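Local coordinates for BRO1 protein (Saccharomyces cerevisiae, PDB 1ZB1) that helps sort cargo proteins into the intralumenal vesicles of multivesicular bodies, recruiting the deubiquitinase Doa4 to endosomes, this chain being its Bro1 domain, at residues F78-H81 and L82-R85; D173-S176 and E177-R180. All coordinates share one frame; numbering follows the deposited sequence.

Overall arrangement
Both contacts are local, each joining residues a turn or so apart in the largely helical Bro1 domain, and they do not touch: their centres lie 23 Å apart. Contact 1 sits within helix 65-86, close to its C-terminal end and about 26 Å from the centre of the chain, with side chains against helices 118-139 and 349-371. Contact 2 is more central, about 12 Å from that centre, where the loop after helix 146-165 leads into helix 176-198. Helix 118-139 borders both. Contact 1 is mostly buried and rich in aromatic rings, with exposed F84 and R85 at its edge; contact 2 is partly buried and mostly polar, built on backbone carbonyls, a threonine hydroxyl and water.

Contact 1 (F78-H81 and L82-R85); sequences FLEH and LYFR
F84 lays one face of its ring over the carbonyl of E80, whose O sits 3.2 Å above the ring plane and off centre toward the rim. The side chain of E80 follows the same ring outward: its CG comes 3.4 Å from CZ of F84, and the carboxylate plane is turned only 21° from the ring. E80 gets there with CG anti to the backbone N (chi1 -170°) and a bend at chi2, while its OE1 goes on to a salt bridge with K122 of helix 118-139.

Toward H81 the phenyl presents its edge instead, in an offset edge-to-face pair with the centroids 6.0 Å apart and the planes at 88°. R85 runs beside the imidazole, extended from CG to NE, and turns its guanidinium at the last torsion, so that NH1 points at the carbonyl of H81. There NH1 donates to H81 O at 2.8 Å, coming from above the carbonyl plane, and the amide N of R85 reaches the same oxygen from the opposite face at 3.2 Å.

On the flank, L82 lies alongside F78, with CD2 of L82 4.0 Å from CE2 of F78; Y364 and Y368 of helix 349-371 also meet that phenyl ring. Two donors on H81 O, one of them the cationic guanidinium of R85, probably polarise this carbonyl near the C-terminal end of helix 65-86.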
loop_
_atom_site.group_PDB
_atom_site.type_symbol
_atom_site.label_atom_id
_atom_site.label_comp_id
_atom_site.label_asym_id
_atom_site.label_seq_id
_atom_site.Cartn_x
_atom_site.Cartn_y
_atom_site.Cartn_z
ATOM N N PHE A 78 -21.593 -4.319 7.107
ATOM C CA PHE A 78 -23.016 -4.343 6.776
ATOM C C PHE A 78 -23.211 -5.044 5.438
ATOM O O PHE A 78 -24.092 -5.890 5.282
ATOM C CB PHE A 78 -23.574 -2.922 6.662
ATOM C CG PHE A 78 -24.949 -2.872 6.049
ATOM C CD1 PHE A 78 -26.079 -3.129 6.819
ATOM C CD2 PHE A 78 -25.107 -2.646 4.683
ATOM C CE1 PHE A 78 -27.351 -3.164 6.240
ATOM C CE2 PHE A 78 -26.375 -2.681 4.098
ATOM C CZ PHE A 78 -27.497 -2.942 4.879
ATOM N N LEU A 79 -22.383 -4.658 4.472
ATOM C CA LEU A 79 -22.427 -5.215 3.118
ATOM C C LEU A 79 -22.097 -6.700 3.073
ATOM O O LEU A 79 -22.727 -7.457 2.331
ATOM C CB LEU A 79 -21.426 -4.480 2.223
ATOM C CG LEU A 79 -21.801 -3.317 1.303
ATOM C CD1 LEU A 79 -23.175 -2.738 1.602
ATOM C CD2 LEU A 79 -20.708 -2.284 1.414
ATOM N N GLU A 80 -21.091 -7.107 3.843
ATOM C CA GLU A 80 -20.677 -8.504 3.858
ATOM C C GLU A 80 -21.793 -9.401 4.400
ATOM O O GLU A 80 -22.078 -10.460 3.832
ATOM C CB GLU A 80 -19.392 -8.671 4.683
ATOM C CG GLU A 80 -18.761 -10.050 4.564
ATOM C CD GLU A 80 -18.306 -10.371 3.147
ATOM O OE1 GLU A 80 -19.116 -10.231 2.202
ATOM O OE2 GLU A 80 -17.141 -10.778 2.978
ATOM N N HIS A 81 -22.423 -8.981 5.493
ATOM C CA HIS A 81 -23.520 -9.756 6.064
ATOM C C HIS A 81 -24.715 -9.771 5.109
ATOM O O HIS A 81 -25.427 -10.770 5.019
ATOM C CB HIS A 81 -23.959 -9.179 7.415
ATOM C CG HIS A 81 -23.068 -9.557 8.557
ATOM N ND1 HIS A 81 -22.243 -8.652 9.192
ATOM C CD2 HIS A 81 -22.883 -10.741 9.189
ATOM C CE1 HIS A 81 -21.589 -9.261 10.165
ATOM N NE2 HIS A 81 -21.958 -10.529 10.184
ATOM N N LEU A 82 -24.937 -8.658 4.409
ATOM C CA LEU A 82 -26.040 -8.566 3.456
ATOM C C LEU A 82 -25.782 -9.565 2.331
ATOM O O LEU A 82 -26.695 -10.259 1.872
ATOM C CB LEU A 82 -26.131 -7.150 2.872
ATOM C CG LEU A 82 -27.246 -6.887 1.851
ATOM C CD1 LEU A 82 -28.609 -7.166 2.472
ATOM C CD2 LEU A 82 -27.171 -5.442 1.381
ATOM N N TYR A 83 -24.527 -9.629 1.896
ATOM C CA TYR A 83 -24.125 -10.536 0.830
ATOM C C TYR A 83 -24.224 -11.997 1.275
ATOM O O TYR A 83 -24.588 -12.859 0.481
ATOM C CB TYR A 83 -22.699 -10.212 0.377
ATOM C CG TYR A 83 -22.158 -11.132 -0.701
ATOM C CD1 TYR A 83 -21.282 -12.168 -0.383
ATOM C CD2 TYR A 83 -22.514 -10.957 -2.039
ATOM C CE1 TYR A 83 -20.767 -13.005 -1.371
ATOM C CE2 TYR A 83 -22.006 -11.792 -3.036
ATOM C CZ TYR A 83 -21.132 -12.810 -2.692
ATOM O OH TYR A 83 -20.607 -13.625 -3.670
ATOM N N PHE A 84 -23.900 -12.277 2.536
ATOM C CA PHE A 84 -24.000 -13.642 3.053
ATOM C C PHE A 84 -25.453 -14.102 2.969
ATOM O O PHE A 84 -25.736 -15.272 2.708
ATOM C CB PHE A 84 -23.584 -13.727 4.532
ATOM C CG PHE A 84 -22.109 -13.547 4.788
ATOM C CD1 PHE A 84 -21.162 -13.841 3.812
ATOM C CD2 PHE A 84 -21.666 -13.143 6.049
ATOM C CE1 PHE A 84 -19.798 -13.736 4.085
ATOM C CE2 PHE A 84 -20.303 -13.036 6.332
ATOM C CZ PHE A 84 -19.367 -13.334 5.345
ATOM N N ARG A 85 -26.370 -13.169 3.201
ATOM C CA ARG A 85 -27.797 -13.466 3.194
ATOM C C ARG A 85 -28.493 -13.423 1.832
ATOM O O ARG A 85 -29.361 -14.256 1.558
ATOM C CB ARG A 85 -28.506 -12.526 4.172
ATOM C CG ARG A 85 -28.039 -12.706 5.615
ATOM C CD ARG A 85 -28.545 -11.600 6.520
ATOM N NE ARG A 85 -28.217 -11.833 7.927
ATOM C CZ ARG A 85 -26.981 -11.960 8.406
ATOM N NH1 ARG A 85 -25.935 -11.882 7.593
ATOM N NH2 ARG A 85 -26.790 -12.155 9.707
#

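Contact 2 (D173-S176 and E177-R180); sequences DLQS and ENTR
The carbonyl oxygen of Q175 is gripped by two backbone N-H groups of the first helical turn. N178 N donates to Q175 O at 2.9 Å from well above the carbonyl plane, while T179 N, at 3.1 Å from Q175 O, approaches almost in line with the C=O bond. The hydroxyl of T179 hangs over the same turn, put there by its chi1 of 42°, which sets OG1 between the backbone N and the carbonyl carbon. Its proton has weak options in the carbonyls of Q175 and S176, and a water bridges this hydroxyl to L174, lying 2.8 Å from both T179 OG1 and L174 O.

Q175 stands at the N-cap position, where the loop after helix 146-165 turns into helix 176-198 of the Bro1 domain. E177 curls back over this start: bent at chi2, it runs alongside Q175 and brings OE1 to 3.4 Å from Q175 CB. N178 flanks the same CB with its amide nitrogen, ND2, which is hydrogen-bonded to the carbonyl of V172.

The methyl CG2 of T179 packs 3.4 Å from D173 O, a buried carbonyl oxygen with no polar partner in the model. The carboxylate of D173 leads away to K16, Y239 and the backbone of A102. A second water weakly links S176 OG to R180 NH1, and S176 OG also bonds to the carbonyl of S163 on helix 146-165.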
loop_
_atom_site.group_PDB
_atom_site.type_symbol
_atom_site.label_atom_id
_atom_site.label_comp_id
_atom_site.label_asym_id
_atom_site.label_seq_id
_atom_site.Cartn_x
_atom_site.Cartn_y
_atom_site.Cartn_z
ATOM N N ASP A 173 -9.657 1.204 -11.576
ATOM C CA ASP A 173 -9.044 1.131 -10.250
ATOM C C ASP A 173 -9.068 -0.279 -9.679
ATOM O O ASP A 173 -8.186 -0.657 -8.909
ATOM C CB ASP A 173 -9.791 2.031 -9.257
ATOM C CG ASP A 173 -9.693 3.495 -9.601
ATOM O OD1 ASP A 173 -10.732 4.195 -9.518
ATOM O OD2 ASP A 173 -8.582 3.948 -9.945
ATOM N N LEU A 174 -10.093 -1.049 -10.037
ATOM C CA LEU A 174 -10.225 -2.392 -9.494
ATOM C C LEU A 174 -9.751 -3.512 -10.404
ATOM O O LEU A 174 -10.048 -4.684 -10.162
ATOM C CB LEU A 174 -11.675 -2.640 -9.051
ATOM C CG LEU A 174 -12.096 -1.957 -7.735
ATOM C CD1 LEU A 174 -11.266 -2.505 -6.561
ATOM C CD2 LEU A 174 -11.900 -0.459 -7.858
ATOM N N GLN A 175 -9.023 -3.160 -11.456
ATOM C CA GLN A 175 -8.488 -4.184 -12.340
ATOM C C GLN A 175 -7.439 -4.919 -11.506
ATOM O O GLN A 175 -6.622 -4.286 -10.833
ATOM C CB GLN A 175 -7.849 -3.549 -13.577
ATOM C CG GLN A 175 -8.867 -2.893 -14.488
ATOM C CD GLN A 175 -10.083 -3.783 -14.701
ATOM O OE1 GLN A 175 -11.205 -3.419 -14.343
ATOM N NE2 GLN A 175 -9.862 -4.963 -15.271
ATOM N N SER A 176 -7.467 -6.246 -11.549
ATOM C CA SER A 176 -6.545 -7.068 -10.763
ATOM C C SER A 176 -5.069 -6.660 -10.814
ATOM O O SER A 176 -4.380 -6.689 -9.794
ATOM C CB SER A 176 -6.684 -8.542 -11.171
ATOM O OG SER A 176 -5.854 -9.364 -10.367
ATOM N N GLU A 177 -4.575 -6.282 -11.986
ATOM C CA GLU A 177 -3.170 -5.897 -12.090
ATOM C C GLU A 177 -2.869 -4.548 -11.431
ATOM O O GLU A 177 -1.748 -4.308 -10.969
ATOM C CB GLU A 177 -2.709 -5.890 -13.558
ATOM C CG GLU A 177 -3.445 -4.928 -14.485
ATOM C CD GLU A 177 -4.820 -5.428 -14.928
ATOM O OE1 GLU A 177 -5.458 -4.726 -15.747
ATOM O OE2 GLU A 177 -5.262 -6.506 -14.471
ATOM N N ASN A 178 -3.867 -3.672 -11.363
ATOM C CA ASN A 178 -3.648 -2.370 -10.749
ATOM C C ASN A 178 -3.709 -2.431 -9.225
ATOM O O ASN A 178 -2.975 -1.717 -8.547
ATOM C CB ASN A 178 -4.636 -1.341 -11.304
ATOM C CG ASN A 178 -4.387 -1.041 -12.775
ATOM O OD1 ASN A 178 -3.243 -1.046 -13.230
ATOM N ND2 ASN A 178 -5.455 -0.764 -13.519
ATOM N N THR A 179 -4.568 -3.285 -8.676
ATOM C CA THR A 179 -4.630 -3.411 -7.225
ATOM C C THR A 179 -3.404 -4.191 -6.745
ATOM O O THR A 179 -2.937 -4.007 -5.619
ATOM C CB THR A 179 -5.932 -4.104 -6.761
ATOM O OG1 THR A 179 -6.229 -5.217 -7.613
ATOM C CG2 THR A 179 -7.092 -3.098 -6.779
ATOM N N ARG A 180 -2.868 -5.054 -7.605
ATOM C CA ARG A 180 -1.669 -5.814 -7.251
ATOM C C ARG A 180 -0.500 -4.814 -7.160
ATOM O O ARG A 180 0.342 -4.884 -6.252
ATOM C CB ARG A 180 -1.372 -6.864 -8.328
ATOM C CG ARG A 180 -0.118 -7.692 -8.085
ATOM C CD ARG A 180 -0.469 -9.061 -7.527
ATOM N NE ARG A 180 -0.476 -9.086 -6.069
ATOM C CZ ARG A 180 -1.085 -10.012 -5.338
ATOM N NH1 ARG A 180 -1.753 -10.998 -5.924
ATOM N NH2 ARG A 180 -1.015 -9.959 -4.016
HETATM O O HOH W 1 -8.963 -5.805 -7.792
HETATM O O HOH W 2 -3.602 -10.664 -8.275
#